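Local coordinates for protein nicotinate phosphoribosyltransferase (PDB 1VLP) that catalyses the ATP-dependent synthesis of nicotinate D-ribonucleotide from nicotinate and phosphoribosyl diphosphate, the first step in making NAD from nicotinic acid, at residues E177-N182 / L342-A347; H244-G249 / K262-C267; F285-F290 / V313-K318; H322-D325 / P330-S333; G408-D413 / R419-L424. All coordinates share one frame; numbering follows the deposited sequence.

Interaction 1: E177-N182 / L342-A347; sequences ETLFDN and LNVEKA
V344 meets T178 and L179 in an apolar contact between two helices distant in sequence, the C-terminal end of helix 168-181 and the first turn of helix 344-356. The valine is forked across its two partners, one methyl for each. CG1, set anti to the backbone N (chi1 169°), lies 3.6 Å from T178 CG2, while CG2 comes 4.0 Å from L179 CG and almost as near to CD1 of that leucine. The first bond of L179 does not aim at the other helix, but its branched end comes nearer, so that L179 CD2 stands 4.0 Å from A347 CB, one helical turn beyond V344. T178 offers its methyl to the contact, and its OG1 is bonded back to K174 O within its own helix.

Both helix ends are tidied by asparagines. N182, the first residue to leave helical geometry, sends ND2 back to T178 O at 2.9 Å in a practically straight bond; that oxygen also receives N182 N, from the opposite face of the carbonyl plane. N343 is the N-cap of the other helix, and its OD1 accepts from K346 N at 2.9 Å. Beneath the contact lies the parallel sheet of the barrel-like domain, where L179 touches I365 and A347 touches F363 on strand 360-365.

No hydrogen bond joins the two segments. Cohesion therefore rests on apolar carbons, mostly methyls, while T178 OG1, N182 ND2 and N343 OD1 bond locally, at or within the ends of their own helices, which implies an association governed by shape and the hydrophobic effect.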
# COMPACT_ATOMS: atom_id res chain seq x y z
N GLU A 177 8.42 20.34 -6.00
CA GLU A 177 8.85 21.69 -5.67
C GLU A 177 7.76 22.45 -4.98
O GLU A 177 8.02 23.19 -4.06
CB GLU A 177 9.36 22.40 -6.90
CG GLU A 177 10.67 21.77 -7.42
CD GLU A 177 11.35 22.55 -8.51
OE1 GLU A 177 10.78 23.57 -8.97
OE2 GLU A 177 12.50 22.15 -8.87
N THR A 178 6.51 22.28 -5.42
CA THR A 178 5.40 22.93 -4.73
C THR A 178 5.27 22.44 -3.30
O THR A 178 5.06 23.23 -2.34
CB THR A 178 4.10 22.77 -5.51
OG1 THR A 178 4.28 23.32 -6.82
CG2 THR A 178 2.93 23.49 -4.83
N LEU A 179 5.35 21.13 -3.13
CA LEU A 179 5.25 20.52 -1.83
C LEU A 179 6.34 21.09 -0.90
O LEU A 179 6.03 21.55 0.18
CB LEU A 179 5.32 19.00 -1.98
CG LEU A 179 4.10 18.33 -2.61
CD1 LEU A 179 4.42 16.89 -3.12
CD2 LEU A 179 2.92 18.31 -1.68
N PHE A 180 7.58 21.10 -1.36
CA PHE A 180 8.69 21.60 -0.57
C PHE A 180 8.53 23.08 -0.22
O PHE A 180 8.78 23.48 0.91
CB PHE A 180 10.00 21.38 -1.31
CG PHE A 180 10.39 19.94 -1.52
CD1 PHE A 180 10.11 18.92 -0.60
CD2 PHE A 180 11.09 19.62 -2.66
CE1 PHE A 180 10.54 17.64 -0.84
CE2 PHE A 180 11.48 18.36 -2.91
CZ PHE A 180 11.22 17.38 -2.01
N ASP A 181 8.04 23.90 -1.16
CA ASP A 181 7.75 25.32 -0.83
C ASP A 181 6.74 25.53 0.26
O ASP A 181 6.74 26.56 0.92
CB ASP A 181 7.20 26.06 -2.02
CG ASP A 181 8.15 26.13 -3.13
OD1 ASP A 181 9.37 25.94 -2.93
OD2 ASP A 181 7.65 26.37 -4.24
N ASN A 182 5.84 24.57 0.42
CA ASN A 182 4.84 24.59 1.47
C ASN A 182 5.24 23.81 2.71
O ASN A 182 4.44 23.59 3.63
CB ASN A 182 3.54 24.07 0.86
CG ASN A 182 2.84 25.12 0.02
OD1 ASN A 182 2.06 25.89 0.54
ND2 ASN A 182 3.14 25.16 -1.27
N LEU A 342 -4.22 11.30 -2.66
CA LEU A 342 -3.74 12.68 -2.52
C LEU A 342 -3.22 13.26 -3.82
O LEU A 342 -2.78 12.52 -4.72
CB LEU A 342 -2.58 12.71 -1.54
CG LEU A 342 -2.99 12.67 -0.08
CD1 LEU A 342 -1.79 12.55 0.72
CD2 LEU A 342 -3.76 13.94 0.30
N ASN A 343 -3.31 14.58 -3.91
CA ASN A 343 -2.57 15.37 -4.91
C ASN A 343 -1.98 16.54 -4.17
O ASN A 343 -2.17 16.63 -2.94
CB ASN A 343 -3.50 15.78 -6.07
CG ASN A 343 -4.69 16.56 -5.61
OD1 ASN A 343 -4.61 17.31 -4.66
ND2 ASN A 343 -5.82 16.38 -6.27
N VAL A 344 -1.26 17.41 -4.86
CA VAL A 344 -0.53 18.46 -4.17
C VAL A 344 -1.46 19.42 -3.46
O VAL A 344 -1.22 19.83 -2.31
CB VAL A 344 0.39 19.22 -5.17
CG1 VAL A 344 0.96 20.50 -4.53
CG2 VAL A 344 1.53 18.31 -5.65
N GLU A 345 -2.55 19.81 -4.13
CA GLU A 345 -3.45 20.80 -3.54
C GLU A 345 -4.11 20.25 -2.27
O GLU A 345 -4.24 20.98 -1.26
CB GLU A 345 -4.52 21.25 -4.56
CG GLU A 345 -4.08 22.40 -5.47
CD GLU A 345 -4.96 22.56 -6.73
OE1 GLU A 345 -5.72 21.62 -7.07
OE2 GLU A 345 -4.88 23.61 -7.38
N LYS A 346 -4.57 19.00 -2.33
CA LYS A 346 -5.13 18.33 -1.12
C LYS A 346 -4.11 18.24 0.03
O LYS A 346 -4.43 18.61 1.16
CB LYS A 346 -5.64 16.93 -1.43
CG LYS A 346 -6.96 16.88 -2.22
CD LYS A 346 -7.18 15.43 -2.58
CE LYS A 346 -8.48 15.13 -3.26
NZ LYS A 346 -8.58 13.64 -3.42
N ALA A 347 -2.89 17.82 -0.27
CA ALA A 347 -1.82 17.78 0.74
C ALA A 347 -1.67 19.15 1.44
O ALA A 347 -1.65 19.27 2.68
CB ALA A 347 -0.50 17.36 0.12

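Interaction 2: H244-G249 / K262-C267; sequences HEWVMG and KNAMDC
W246 and A264 supply the polar link between helix 244-254 and helix 260-272, and apolar contacts fill in around it. The hydrogen bond runs from W246 NE1 to the backbone oxygen A264 O, 3.0 Å away, with an N-H...O angle of 169°. The acceptor lies at the indole edge, practically in the ring plane, but the N-H reaches the oxygen well to the side of the C=O direction, at a C=O...N angle of 117°. Such an oblique approach lets a helical carbonyl take a side-chain donor from the flank of its helix.

Among the apolar contacts, W246 CD1 sits 3.8 Å from A264 CB, and at the ring edge W246 CZ2 comes 3.6 Å from C267 CB, one turn on. With CG anti to the backbone N (chi1 -175°), the indole is carried out toward the second helix. V247 adds its CG2, 3.8 Å from A264 CB, so the alanine methyl is shared by two neighbours. The small residue suits the close backbone approach, V247 CA and A264 CA being 5.4 Å apart.

Other residues hold the tryptophan as well: M31, A34 and V35 of helix 26-38 touch it, and W268 meets it edge-to-face. Its side chain is about 8 Å from that of Y27, nicotinate-binding by similarity, which places this packing near the probable substrate site. The buried indole N-H is thus satisfied by the main chain, and that directional bond, together with the surrounding packing, probably limits the rotation of the ring.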
# COMPACT_ATOMS: atom_id res chain seq x y z
N HIS A 244 -4.20 -2.50 6.37
CA HIS A 244 -5.51 -3.02 6.84
C HIS A 244 -5.51 -4.51 6.99
O HIS A 244 -6.16 -5.02 7.90
CB HIS A 244 -6.68 -2.63 5.93
CG HIS A 244 -6.92 -1.15 5.85
ND1 HIS A 244 -7.40 -0.41 6.90
CD2 HIS A 244 -6.69 -0.28 4.84
CE1 HIS A 244 -7.49 0.86 6.52
NE2 HIS A 244 -7.07 0.96 5.27
N GLU A 245 -4.76 -5.21 6.13
CA GLU A 245 -4.83 -6.67 6.09
C GLU A 245 -4.38 -7.30 7.40
O GLU A 245 -4.88 -8.35 7.80
CB GLU A 245 -4.12 -7.22 4.85
CG GLU A 245 -2.70 -7.17 4.80
CD GLU A 245 -2.11 -7.94 3.56
OE1 GLU A 245 -2.36 -9.16 3.47
OE2 GLU A 245 -1.35 -7.34 2.80
N TRP A 246 -3.54 -6.59 8.17
CA TRP A 246 -3.14 -7.03 9.49
C TRP A 246 -4.29 -7.17 10.43
O TRP A 246 -4.55 -8.28 10.89
CB TRP A 246 -2.04 -6.12 10.06
CG TRP A 246 -1.51 -6.59 11.36
CD1 TRP A 246 -1.57 -5.91 12.55
CD2 TRP A 246 -0.81 -7.82 11.64
NE1 TRP A 246 -0.98 -6.64 13.52
CE2 TRP A 246 -0.50 -7.81 13.01
CE3 TRP A 246 -0.42 -8.93 10.85
CZ2 TRP A 246 0.18 -8.87 13.64
CZ3 TRP A 246 0.24 -9.97 11.47
CH2 TRP A 246 0.54 -9.94 12.83
N VAL A 247 -5.00 -6.09 10.77
CA VAL A 247 -6.11 -6.30 11.74
C VAL A 247 -7.25 -7.13 11.16
O VAL A 247 -7.91 -7.82 11.91
CB VAL A 247 -6.65 -5.00 12.45
CG1 VAL A 247 -7.39 -4.12 11.52
CG2 VAL A 247 -7.54 -5.39 13.69
N MSE A 248 -7.49 -7.03 9.86
CA MSE A 248 -8.52 -7.89 9.15
C MSE A 248 -8.19 -9.34 9.37
O MSE A 248 -9.06 -10.11 9.77
CB MSE A 248 -8.58 -7.55 7.67
CG MSE A 248 -9.07 -6.16 7.32
SE MSE A 248 -8.89 -5.82 5.42
CE MSE A 248 -10.16 -7.14 4.73
N GLY A 249 -6.92 -9.74 9.16
CA GLY A 249 -6.53 -11.13 9.40
C GLY A 249 -6.63 -11.55 10.85
O GLY A 249 -7.15 -12.60 11.19
N LYS A 262 -6.96 -4.18 19.58
CA LYS A 262 -5.98 -4.33 20.66
C LYS A 262 -5.08 -5.53 20.40
O LYS A 262 -3.87 -5.45 20.56
CB LYS A 262 -6.71 -4.48 21.99
CG LYS A 262 -5.76 -4.66 23.18
CD LYS A 262 -6.35 -4.18 24.49
CE LYS A 262 -5.28 -4.20 25.60
NZ LYS A 262 -4.52 -5.51 25.60
N ASN A 263 -5.65 -6.66 19.96
CA ASN A 263 -4.85 -7.85 19.70
C ASN A 263 -3.85 -7.61 18.59
O ASN A 263 -2.70 -8.04 18.69
CB ASN A 263 -5.73 -9.04 19.36
CG ASN A 263 -6.42 -9.61 20.58
OD1 ASN A 263 -5.96 -9.43 21.70
ND2 ASN A 263 -7.54 -10.31 20.36
N ALA A 264 -4.28 -6.89 17.55
CA ALA A 264 -3.41 -6.56 16.45
C ALA A 264 -2.27 -5.65 16.91
O ALA A 264 -1.16 -5.86 16.46
CB ALA A 264 -4.16 -5.90 15.28
N MSE A 265 -2.54 -4.63 17.72
CA MSE A 265 -1.45 -3.76 18.20
C MSE A 265 -0.47 -4.55 19.06
O MSE A 265 0.75 -4.44 18.91
CB MSE A 265 -1.97 -2.59 19.02
CG MSE A 265 -2.84 -1.65 18.25
SE MSE A 265 -3.23 -0.08 19.39
CE MSE A 265 -4.29 -0.77 20.73
N ASP A 266 -1.01 -5.36 19.97
CA ASP A 266 -0.14 -6.16 20.80
C ASP A 266 0.79 -6.99 19.98
O ASP A 266 2.00 -7.07 20.27
CB ASP A 266 -0.96 -7.08 21.68
CG ASP A 266 -1.50 -6.40 22.90
OD1 ASP A 266 -0.85 -5.49 23.41
OD2 ASP A 266 -2.55 -6.84 23.39
N CYS A 267 0.25 -7.68 18.99
CA CYS A 267 1.06 -8.53 18.22
C CYS A 267 2.11 -7.76 17.45
O CYS A 267 3.26 -8.18 17.32
CB CYS A 267 0.22 -9.29 17.20
SG CYS A 267 -0.58 -10.72 17.82

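Interaction 3: F285-F290 / V313-K318; sequences FGTDDF and VEYTKK
T287, K318 and Y315 bury the most surface where the start of helix 287-291 faces helix 312-326. T287 points at the other helix and divides its branches. Its OG1 lies at the edge of the Y315 ring, in the ring plane and 3.5 Å from Y315 CE1, whereas its CG2 reaches the aliphatic part of the lysine, 4.1 Å from K318 CD. That hydroxyl has stronger partners elsewhere, D405 OD2 and T282 OG1. Y315 crosses T287 at about a right angle, and its own OH is bonded to the same T282 OG1, so the threonine and the tyrosine converge on one hydroxyl.

K318 leaves its helix with CG anti to the backbone N (chi1 177°) and then bends at chi3 (-94°), which turns the amino group onto D288. The salt bridge, also a hydrogen bond, spans 3.1 Å from K318 NZ to D288 OD1; the nitrogen comes in from above the carboxylate plane, 38° out of it. K318 CE passes close to the same oxygen as well. The contact thus grades from a buried hydroxyl and ring edge to an exposed ion pair at its outer side.

Y315 also packs against V305 and Q307 of strand 304-307, and the side chain of R306, nicotinate-binding by similarity, is about 6 Å from that of Y315. The pairing accordingly bridges two helices that follow successive strands, 279-281 and 304-307, at the end of the parallel sheet, with D405, from a loop, bonded to T287 and touching Y315.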
# COMPACT_ATOMS: atom_id res chain seq x y z
N PHE A 285 -12.02 -1.08 11.26
CA PHE A 285 -13.33 -1.38 11.84
C PHE A 285 -13.96 -0.11 12.42
O PHE A 285 -14.72 -0.17 13.36
CB PHE A 285 -13.25 -2.48 12.90
CG PHE A 285 -12.72 -3.76 12.36
CD1 PHE A 285 -13.15 -4.21 11.10
CD2 PHE A 285 -11.74 -4.47 13.02
CE1 PHE A 285 -12.61 -5.35 10.53
CE2 PHE A 285 -11.21 -5.62 12.48
CZ PHE A 285 -11.64 -6.05 11.22
N GLY A 286 -13.58 1.01 11.83
CA GLY A 286 -14.05 2.33 12.21
C GLY A 286 -13.15 2.92 13.28
O GLY A 286 -12.75 2.24 14.20
N THR A 287 -12.79 4.17 13.11
CA THR A 287 -11.91 4.83 14.07
C THR A 287 -12.40 4.86 15.54
O THR A 287 -11.60 4.70 16.47
CB THR A 287 -11.52 6.20 13.52
OG1 THR A 287 -10.73 6.01 12.34
CG2 THR A 287 -10.72 6.97 14.56
N ASP A 288 -13.70 4.98 15.76
CA ASP A 288 -14.27 4.90 17.12
C ASP A 288 -13.91 3.61 17.90
O ASP A 288 -13.59 3.66 19.12
CB ASP A 288 -15.78 5.07 17.03
CG ASP A 288 -16.21 6.47 16.65
OD1 ASP A 288 -15.39 7.40 16.72
OD2 ASP A 288 -17.39 6.64 16.26
N ASP A 289 -13.99 2.45 17.23
CA ASP A 289 -13.66 1.20 17.89
C ASP A 289 -12.17 1.20 18.28
O ASP A 289 -11.81 0.79 19.40
CB ASP A 289 -13.94 -0.00 17.00
CG ASP A 289 -13.60 -1.28 17.70
OD1 ASP A 289 -14.38 -1.59 18.61
OD2 ASP A 289 -12.56 -1.91 17.39
N PHE A 290 -11.35 1.64 17.32
CA PHE A 290 -9.90 1.74 17.51
C PHE A 290 -9.57 2.60 18.73
O PHE A 290 -8.78 2.21 19.60
CB PHE A 290 -9.18 2.29 16.30
CG PHE A 290 -7.70 2.30 16.47
CD1 PHE A 290 -6.94 1.18 16.20
CD2 PHE A 290 -7.07 3.42 16.96
CE1 PHE A 290 -5.60 1.19 16.42
CE2 PHE A 290 -5.70 3.40 17.19
CZ PHE A 290 -4.99 2.32 16.91
N VAL A 313 -10.50 16.24 7.13
CA VAL A 313 -10.61 17.34 8.10
C VAL A 313 -11.36 16.89 9.34
O VAL A 313 -10.89 17.10 10.46
CB VAL A 313 -11.24 18.56 7.47
CG1 VAL A 313 -11.41 19.67 8.50
CG2 VAL A 313 -10.33 19.01 6.29
N GLU A 314 -12.47 16.18 9.13
CA GLU A 314 -13.22 15.61 10.24
C GLU A 314 -12.37 14.61 11.03
O GLU A 314 -12.38 14.68 12.26
CB GLU A 314 -14.57 15.04 9.76
CG GLU A 314 -15.61 16.13 9.39
CD GLU A 314 -15.82 17.18 10.51
OE1 GLU A 314 -16.14 16.81 11.68
OE2 GLU A 314 -15.65 18.39 10.23
N TYR A 315 -11.65 13.74 10.33
CA TYR A 315 -10.68 12.84 10.98
C TYR A 315 -9.68 13.59 11.85
O TYR A 315 -9.42 13.22 12.98
CB TYR A 315 -9.95 12.01 9.94
CG TYR A 315 -9.08 10.95 10.54
CD1 TYR A 315 -9.63 9.75 10.97
CD2 TYR A 315 -7.72 11.14 10.66
CE1 TYR A 315 -8.80 8.76 11.47
CE2 TYR A 315 -6.90 10.16 11.16
CZ TYR A 315 -7.44 8.97 11.56
OH TYR A 315 -6.61 8.00 12.11
N THR A 316 -9.14 14.65 11.32
CA THR A 316 -8.10 15.42 12.01
C THR A 316 -8.63 15.98 13.34
O THR A 316 -7.96 15.91 14.38
CB THR A 316 -7.59 16.55 11.07
OG1 THR A 316 -7.04 15.98 9.86
CG2 THR A 316 -6.51 17.48 11.75
N LYS A 317 -9.83 16.52 13.30
CA LYS A 317 -10.46 17.07 14.49
C LYS A 317 -10.64 15.98 15.54
O LYS A 317 -10.36 16.22 16.71
CB LYS A 317 -11.77 17.75 14.13
CG LYS A 317 -11.55 19.05 13.33
CD LYS A 317 -12.78 19.96 13.30
CE LYS A 317 -13.95 19.37 12.67
NZ LYS A 317 -15.03 20.42 12.46
N LYS A 318 -11.12 14.82 15.09
CA LYS A 318 -11.46 13.71 15.99
C LYS A 318 -10.20 13.21 16.71
O LYS A 318 -10.21 12.97 17.95
CB LYS A 318 -12.12 12.57 15.20
CG LYS A 318 -12.45 11.33 16.03
CD LYS A 318 -13.15 10.24 15.20
CE LYS A 318 -14.65 10.35 15.30
NZ LYS A 318 -15.25 9.38 14.37

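Interaction 4: H322-D325 / P330-S333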
# COMPACT_ATOMS: atom_id res chain seq x y z
N HIS A 322 -8.84 13.46 20.62
CA HIS A 322 -8.42 12.27 21.34
C HIS A 322 -7.07 12.47 21.99
O HIS A 322 -6.91 12.21 23.17
CB HIS A 322 -8.37 11.05 20.47
CG HIS A 322 -8.13 9.79 21.24
ND1 HIS A 322 -9.11 9.18 22.00
CD2 HIS A 322 -7.01 9.04 21.38
CE1 HIS A 322 -8.60 8.09 22.56
NE2 HIS A 322 -7.34 7.97 22.18
N TYR A 323 -6.09 12.92 21.23
CA TYR A 323 -4.74 13.03 21.78
C TYR A 323 -4.60 14.16 22.84
O TYR A 323 -4.00 13.94 23.89
CB TYR A 323 -3.76 13.29 20.65
CG TYR A 323 -3.22 12.09 19.90
CD1 TYR A 323 -2.64 11.01 20.58
CD2 TYR A 323 -3.20 12.07 18.50
CE1 TYR A 323 -2.08 9.93 19.90
CE2 TYR A 323 -2.66 11.02 17.81
CZ TYR A 323 -2.08 9.95 18.49
OH TYR A 323 -1.52 8.91 17.72
N HIS A 324 -5.18 15.31 22.58
CA HIS A 324 -4.93 16.47 23.41
C HIS A 324 -5.85 16.57 24.60
O HIS A 324 -5.43 16.91 25.69
CB HIS A 324 -5.11 17.75 22.56
CG HIS A 324 -4.78 19.03 23.29
ND1 HIS A 324 -3.52 19.30 23.78
CD2 HIS A 324 -5.52 20.13 23.55
CE1 HIS A 324 -3.51 20.50 24.34
NE2 HIS A 324 -4.71 21.03 24.21
N ASP A 325 -7.10 16.24 24.38
CA ASP A 325 -8.13 16.29 25.41
C ASP A 325 -8.26 14.99 26.19
O ASP A 325 -8.26 15.03 27.44
CB ASP A 325 -9.49 16.69 24.82
CG ASP A 325 -9.51 18.14 24.26
OD1 ASP A 325 -8.66 18.96 24.67
OD2 ASP A 325 -10.38 18.43 23.40
N PRO A 330 0.57 17.14 24.79
CA PRO A 330 0.75 18.48 24.24
C PRO A 330 0.46 18.53 22.74
O PRO A 330 0.60 17.51 22.03
CB PRO A 330 2.24 18.77 24.48
CG PRO A 330 2.68 17.81 25.52
CD PRO A 330 1.83 16.59 25.32
N LYS A 331 0.08 19.70 22.26
CA LYS A 331 -0.08 19.91 20.82
C LYS A 331 1.21 19.58 20.11
O LYS A 331 2.30 19.83 20.62
CB LYS A 331 -0.49 21.34 20.51
CG LYS A 331 -1.91 21.72 20.98
CD LYS A 331 -2.34 23.07 20.34
CE LYS A 331 -3.73 23.55 20.85
NZ LYS A 331 -4.01 25.01 20.48
N PHE A 332 1.09 19.00 18.90
CA PHE A 332 2.23 18.69 18.05
C PHE A 332 3.15 17.55 18.62
O PHE A 332 4.32 17.45 18.26
CB PHE A 332 3.02 19.98 17.66
CG PHE A 332 2.17 21.03 17.01
CD1 PHE A 332 1.63 20.79 15.74
CD2 PHE A 332 1.84 22.21 17.67
CE1 PHE A 332 0.82 21.75 15.13
CE2 PHE A 332 1.04 23.16 17.08
CZ PHE A 332 0.51 22.94 15.82
N SER A 333 2.56 16.71 19.48
CA SER A 333 3.19 15.50 20.04
C SER A 333 3.16 14.33 19.01
O SER A 333 4.06 13.46 18.99
CB SER A 333 2.40 15.05 21.28
OG SER A 333 2.52 15.95 22.36
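P330 opens a type II beta turn that runs to S333 and packs against H324 near the C-terminal end of helix 312-326. The proline contributes its backbone more than its ring, and its CB points away from the helix: P330 C is the proline atom nearest the histidine, 4.2 Å from H324 ND1. In the conformer described, one of two deposited for H324, that nitrogen is bonded to L329 O, the residue just before the turn, so the imidazole is tied to the chain at the very point where it meets the turn.

K331 follows with the main side-chain contact, which belongs to the same conformer. Its CG lies over one face of the H324 ring, 4.2 Å from the ring centroid and 22° off the normal, a CH-pi contact displaced toward the ND1-CE1 rim; the closest pair is K331 CG and H324 CE1 at 3.9 Å. H324 reaches out with CG anti to its backbone N (chi1 -176°), while the lysine runs extended beyond CG, and the two side chains pass at a slant. The terminal groups remain apart, with H324 NE2 and K331 NZ separated by 5.5 Å.

F332 takes the third position of the turn with positive phi (68°), as type II geometry requires. S333 closes it, its N making a weak bond to P330 O.

At this exposed site lysine methylene packs on an imidazole, which implies weak dispersion, with the ND1 bond probably setting the ring in this conformer.

Interaction 5: G408-D413 / R419-L424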
# COMPACT_ATOMS: atom_id res chain seq x y z
N GLY A 408 -21.05 3.64 5.30
CA GLY A 408 -21.84 2.81 4.39
C GLY A 408 -21.09 2.41 3.13
O GLY A 408 -21.71 1.96 2.15
N LYS A 409 -19.78 2.59 3.14
CA LYS A 409 -18.91 2.11 2.07
C LYS A 409 -17.89 1.11 2.66
O LYS A 409 -16.76 1.45 3.01
CB LYS A 409 -18.21 3.29 1.40
CG LYS A 409 -17.28 2.91 0.26
N ASN A 410 -18.32 -0.15 2.73
CA ASN A 410 -17.63 -1.22 3.41
C ASN A 410 -17.04 -2.20 2.41
O ASN A 410 -17.21 -2.03 1.20
CB ASN A 410 -18.66 -1.93 4.28
CG ASN A 410 -19.48 -0.95 5.12
OD1 ASN A 410 -20.69 -1.14 5.34
ND2 ASN A 410 -18.80 0.10 5.60
N MSE A 411 -16.34 -3.22 2.88
CA MSE A 411 -15.75 -4.18 1.99
C MSE A 411 -15.94 -5.56 2.57
O MSE A 411 -15.65 -5.79 3.72
CB MSE A 411 -14.26 -3.90 1.83
CG MSE A 411 -13.48 -5.02 1.13
SE MSE A 411 -11.49 -4.78 1.17
CE MSE A 411 -11.43 -2.83 0.46
N GLY A 412 -16.42 -6.48 1.74
CA GLY A 412 -16.58 -7.88 2.13
C GLY A 412 -18.03 -8.34 2.31
O GLY A 412 -19.01 -7.63 2.00
N ASP A 413 -18.13 -9.56 2.79
CA ASP A 413 -19.40 -10.26 2.94
C ASP A 413 -20.36 -9.39 3.73
O ASP A 413 -20.05 -9.03 4.86
CB ASP A 413 -19.19 -11.54 3.70
CG ASP A 413 -20.45 -12.27 3.90
OD1 ASP A 413 -21.04 -12.72 2.89
OD2 ASP A 413 -20.87 -12.42 5.07
N ARG A 419 -23.09 -8.03 11.07
CA ARG A 419 -22.85 -8.68 12.36
C ARG A 419 -21.78 -7.92 13.16
O ARG A 419 -21.91 -7.75 14.36
CB ARG A 419 -22.25 -10.08 12.18
CG ARG A 419 -23.14 -11.24 11.73
CD ARG A 419 -22.46 -12.63 11.94
NE ARG A 419 -21.00 -12.71 11.64
CZ ARG A 419 -20.01 -12.55 12.52
NH1 ARG A 419 -20.28 -12.25 13.78
NH2 ARG A 419 -18.74 -12.68 12.15
N VAL A 420 -20.70 -7.52 12.48
CA VAL A 420 -19.56 -6.82 13.10
C VAL A 420 -19.96 -5.42 13.55
O VAL A 420 -19.65 -5.02 14.67
CB VAL A 420 -18.29 -6.77 12.17
CG1 VAL A 420 -17.20 -5.86 12.73
CG2 VAL A 420 -17.72 -8.14 11.97
N LYS A 421 -20.67 -4.68 12.71
CA LYS A 421 -21.16 -3.35 13.11
C LYS A 421 -21.99 -3.41 14.40
O LYS A 421 -21.91 -2.51 15.26
CB LYS A 421 -21.98 -2.72 12.00
CG LYS A 421 -21.16 -2.15 10.90
CD LYS A 421 -22.05 -1.86 9.72
CE LYS A 421 -21.44 -1.00 8.70
NZ LYS A 421 -22.45 -0.84 7.59
N GLU A 422 -22.75 -4.50 14.55
CA GLU A 422 -23.55 -4.74 15.74
C GLU A 422 -22.66 -5.04 16.94
O GLU A 422 -22.78 -4.36 17.97
CB GLU A 422 -24.52 -5.89 15.49
CG GLU A 422 -25.59 -5.53 14.45
CD GLU A 422 -26.50 -6.69 14.03
OE1 GLU A 422 -26.30 -7.86 14.48
OE2 GLU A 422 -27.43 -6.42 13.21
N GLU A 423 -21.73 -5.99 16.77
CA GLU A 423 -20.78 -6.39 17.84
C GLU A 423 -19.93 -5.22 18.33
O GLU A 423 -19.64 -5.13 19.53
CB GLU A 423 -19.91 -7.57 17.40
CG GLU A 423 -20.67 -8.90 17.22
CD GLU A 423 -19.88 -9.97 16.46
OE1 GLU A 423 -18.65 -9.79 16.24
OE2 GLU A 423 -20.51 -11.00 16.08
N LEU A 424 -19.58 -4.30 17.43
CA LEU A 424 -18.77 -3.12 17.77
C LEU A 424 -19.59 -1.90 18.18
O LEU A 424 -19.03 -0.82 18.45
CB LEU A 424 -17.83 -2.75 16.60
CG LEU A 424 -16.89 -3.92 16.28
CD1 LEU A 424 -15.87 -3.52 15.26
CD2 LEU A 424 -16.24 -4.51 17.55
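K421 and N410 are joined by one hydrogen bond between a loop and the helix that follows it, the lysine ammonium donating to the asparagine side-chain oxygen. K421 NZ stands 2.9 Å from N410 OD1, and the C=O...N angle of 136°, with the nitrogen tilted 27° out of the carbonyl plane, shows an approach from the side of the oxygen. K421 CE follows the nitrogen in, 3.4 Å from the same N410 OD1. The two side chains advance from opposite directions and meet at their polar ends; because the lysine is extended beyond CG, it spans a gap between backbones whose nearest CA atoms, N410 CA and K421 CA, are 10.5 Å apart.

The next shell fixes the amide. N410 ND2 donates to the backbone oxygens I403 O and L407 O, which settles which end of the amide carries the oxygen and leaves OD1 turned to the lysine. K421 NZ also makes a weak bond to L407 O, so one carbonyl receives both side chains.

In the fold this is a loop folded against the helix that follows it: residues 408-413 lead directly into helix 414-423. D413 is the N-cap residue, its side chain capping a backbone N just past the loop and its OD2 bonded to T416 OG1.

Further out, V420 holds the inner side of the helix against Y257, I401 and I403, the last being the residue whose carbonyl receives N410. On the helix itself R419 pairs with E423, though the detail of that salt bridge is doubtful, since the arginine was modelled in two conformers.

Burial and chemistry change together across these five contacts. Interaction 2 is the buried one, where apolar packing surrounds a single hydrogen bond; interaction 1 is partly buried and wholly apolar between its segments; interaction 3 is mixed, running out to an ion pair. Interactions 4 and 5 lie at the surface and join segments close in sequence, by a CH-pi contact and a lone lysine-amide bond. Interactions 3 and 4 share helix 312-326. F285 joins three contacts, touching V247 of interaction 2 and L424 of interaction 5, while F290 meets M265. Interaction 1 stands apart, about 24 Å from interaction 3 between centres, yet its chain loop encloses interactions 2, 3 and 4.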